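Local coordinates for protein putative pyrazinamidase/nicotinamidase (PDB 3S2S) that probably hydrolyses the amide of nicotinamide and pyrazinamide, as a zinc-binding member of the isochorismatase family of hydrolases, at residues K37-D43 against Y81-D87. Residues are numbered along the deposited sequence; the frame is centred on the assembly and turned at random.
With ZN (zinc ion), chain E; CAD (cacodylic acid), chain F.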
loop_
_atom_site.group_PDB
_atom_site.type_symbol
_atom_site.label_atom_id
_atom_site.label_comp_id
_atom_site.label_asym_id
_atom_site.label_seq_id
_atom_site.Cartn_x
_atom_site.Cartn_y
_atom_site.Cartn_z
ATOM N N LYS A 37 20.972 -2.595 -7.440
ATOM C CA LYS A 37 20.996 -2.250 -6.004
ATOM C C LYS A 37 20.730 -0.770 -5.796
ATOM O O LYS A 37 21.059 0.058 -6.647
ATOM C CB LYS A 37 22.334 -2.578 -5.337
ATOM C CG LYS A 37 22.514 -4.024 -4.898
ATOM C CD LYS A 37 23.654 -4.127 -3.874
ATOM C CE LYS A 37 24.039 -5.567 -3.609
ATOM N NZ LYS A 37 25.257 -5.605 -2.750
ATOM N N ALA A 38 20.133 -0.442 -4.658
ATOM C CA ALA A 38 19.955 0.959 -4.296
ATOM C C ALA A 38 20.439 1.201 -2.903
ATOM O O ALA A 38 20.107 0.451 -1.998
ATOM C CB ALA A 38 18.483 1.353 -4.387
ATOM N N LEU A 39 21.201 2.275 -2.739
ATOM C CA LEU A 39 21.659 2.677 -1.422
ATOM C C LEU A 39 20.707 3.751 -0.901
ATOM O O LEU A 39 20.420 4.718 -1.601
ATOM C CB LEU A 39 23.122 3.160 -1.473
ATOM C CG LEU A 39 23.624 3.516 -0.067
ATOM C CD1 LEU A 39 25.052 3.015 0.149
ATOM C CD2 LEU A 39 23.440 4.999 0.267
ATOM N N ILE A 40 20.182 3.546 0.308
ATOM C CA ILE A 40 19.245 4.505 0.908
ATOM C C ILE A 40 20.010 5.286 1.967
ATOM O O ILE A 40 20.613 4.679 2.836
ATOM C CB ILE A 40 18.011 3.807 1.552
ATOM C CG1 ILE A 40 17.440 2.710 0.647
ATOM C CG2 ILE A 40 16.902 4.844 1.857
ATOM C CD1 ILE A 40 17.081 3.179 -0.759
ATOM N N SER A 41 20.021 6.622 1.858
ATOM C CA SER A 41 20.745 7.494 2.794
ATOM C C SER A 41 19.722 8.171 3.683
ATOM O O SER A 41 19.024 9.101 3.256
ATOM C CB SER A 41 21.579 8.534 2.043
ATOM O OG SER A 41 22.405 9.271 2.944
ATOM N N ILE A 42 19.603 7.679 4.912
ATOM C CA ILE A 42 18.455 8.058 5.734
ATOM C C ILE A 42 18.800 9.135 6.761
ATOM O O ILE A 42 19.552 8.888 7.702
ATOM C CB ILE A 42 17.875 6.837 6.450
ATOM C CG1 ILE A 42 17.571 5.724 5.438
ATOM C CG2 ILE A 42 16.606 7.203 7.265
ATOM C CD1 ILE A 42 17.168 4.430 6.119
ATOM N N ASP A 43 18.257 10.335 6.552
ATOM C CA ASP A 43 18.267 11.412 7.569
ATOM C C ASP A 43 19.606 11.819 8.127
ATOM O O ASP A 43 19.675 12.225 9.289
ATOM C CB ASP A 43 17.347 11.044 8.746
ATOM C CG ASP A 43 15.868 11.201 8.405
ATOM O OD1 ASP A 43 15.568 12.086 7.595
ATOM O OD2 ASP A 43 15.039 10.465 8.982
ATOM N N TYR A 81 21.903 2.931 -7.536
ATOM C CA TYR A 81 21.089 4.133 -7.387
ATOM C C TYR A 81 21.240 4.633 -5.963
ATOM O O TYR A 81 21.396 3.824 -5.036
ATOM C CB TYR A 81 19.625 3.780 -7.667
ATOM C CG TYR A 81 19.466 3.211 -9.069
ATOM C CD1 TYR A 81 19.447 4.058 -10.179
ATOM C CD2 TYR A 81 19.358 1.848 -9.275
ATOM C CE1 TYR A 81 19.322 3.549 -11.457
ATOM C CE2 TYR A 81 19.222 1.329 -10.556
ATOM C CZ TYR A 81 19.207 2.191 -11.633
ATOM O OH TYR A 81 19.075 1.686 -12.898
ATOM N N ILE A 82 21.184 5.952 -5.781
ATOM C CA ILE A 82 21.363 6.543 -4.454
ATOM C C ILE A 82 20.144 7.377 -4.113
ATOM O O ILE A 82 19.780 8.264 -4.889
ATOM C CB ILE A 82 22.572 7.504 -4.426
ATOM C CG1 ILE A 82 23.846 6.860 -5.006
ATOM C CG2 ILE A 82 22.786 8.051 -2.995
ATOM C CD1 ILE A 82 24.369 5.641 -4.231
ATOM N N PHE A 83 19.494 7.082 -2.985
ATOM C CA PHE A 83 18.281 7.808 -2.582
ATOM C C PHE A 83 18.488 8.476 -1.231
ATOM O O PHE A 83 18.631 7.788 -0.214
ATOM C CB PHE A 83 17.090 6.850 -2.463
ATOM C CG PHE A 83 16.620 6.302 -3.782
ATOM C CD1 PHE A 83 15.551 6.904 -4.444
ATOM C CD2 PHE A 83 17.243 5.201 -4.366
ATOM C CE1 PHE A 83 15.101 6.421 -5.674
ATOM C CE2 PHE A 83 16.787 4.705 -5.599
ATOM C CZ PHE A 83 15.728 5.311 -6.245
ATOM N N PHE A 84 18.515 9.806 -1.217
ATOM C CA PHE A 84 18.523 10.560 0.040
ATOM C C PHE A 84 17.081 10.718 0.505
ATOM O O PHE A 84 16.282 11.371 -0.164
ATOM C CB PHE A 84 19.203 11.924 -0.136
ATOM C CG PHE A 84 20.682 11.806 -0.409
ATOM C CD1 PHE A 84 21.577 11.750 0.638
ATOM C CD2 PHE A 84 21.159 11.713 -1.707
ATOM C CE1 PHE A 84 22.923 11.615 0.408
ATOM C CE2 PHE A 84 22.517 11.577 -1.957
ATOM C CZ PHE A 84 23.407 11.542 -0.882
ATOM N N THR A 85 16.749 10.111 1.641
ATOM C CA THR A 85 15.353 10.107 2.089
ATOM C C THR A 85 15.346 10.857 3.407
ATOM O O THR A 85 15.876 10.391 4.420
ATOM C CB THR A 85 14.820 8.672 2.214
ATOM O OG1 THR A 85 15.591 7.950 3.189
ATOM C CG2 THR A 85 14.902 7.985 0.853
ATOM N N ILE A 86 14.785 12.061 3.358
ATOM C CA ILE A 86 15.078 13.072 4.363
ATOM C C ILE A 86 13.824 13.675 4.958
ATOM O O ILE A 86 13.011 14.272 4.247
ATOM C CB ILE A 86 15.888 14.238 3.742
ATOM C CG1 ILE A 86 17.108 13.709 2.978
ATOM C CG2 ILE A 86 16.275 15.270 4.808
ATOM C CD1 ILE A 86 18.193 13.035 3.854
ATOM N N ASP A 87 13.710 13.557 6.280
ATOM C CA ASP A 87 12.618 14.172 7.022
ATOM C C ASP A 87 12.468 15.635 6.600
ATOM O O ASP A 87 13.455 16.373 6.514
ATOM C CB ASP A 87 12.985 14.164 8.497
ATOM C CG ASP A 87 12.058 13.340 9.343
ATOM O OD1 ASP A 87 11.372 12.403 8.834
ATOM O OD2 ASP A 87 12.064 13.627 10.556
HETATM ZN ZN ZN E . 10.712 13.552 12.074
HETATM AS AS CAD F . 14.879 9.055 12.628
HETATM C C1 CAD F . 16.175 10.278 11.841
HETATM C C2 CAD F . 13.743 9.980 13.959
HETATM O O1 CAD F . 15.542 7.657 13.158
HETATM O O HOH W 1 9.847 11.877 10.838
HETATM O O HOH W 2 11.819 11.990 13.036
#
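Two neighbouring parallel strands in the core of the isochorismatase-type alpha/beta fold, 37-42 and 81-87, carry Asp43 and Asp87 at their C-terminal ends into the metal and ligand site. Six backbone hydrogen bonds join them in parallel register, from Tyr81 N to Lys37 O through to Asp43 N on Thr85 O; the straightest of these is Ser41 N to Phe83 O at 2.8 Å. Beyond the last rung a carboxylate continues the ladder: Asp87 N donates to Asp43 OD1 at 2.7 Å, almost linearly (178°). The bond holds OD1 of Asp43, while OD2 comes within 3.1 Å of the methyl carbon C1 of the cacodylic acid. Asp87 OD2 binds the zinc ion at 2.0 Å. Lys137 forms salt bridges with both Asp43 OD2 and Asp87 OD1; His89, Glu98 and His105 also bind the metal.

On one face of the sheet, Ala38 CB lies 3.9 Å from Phe83 CE2, and Ile40 CD1 packs on Phe83 CB. On the other, Ser41 CB and OG both lie 3.5 Å from Phe84 CD1. Helix 148-154 covers Ala38 and Phe83, while helix 167-180 packs on Ile42. Within the sheet, strand 37-42 also pairs with 159-165, and 81-87 with 132-137, where Phe83 stacks on Phe133.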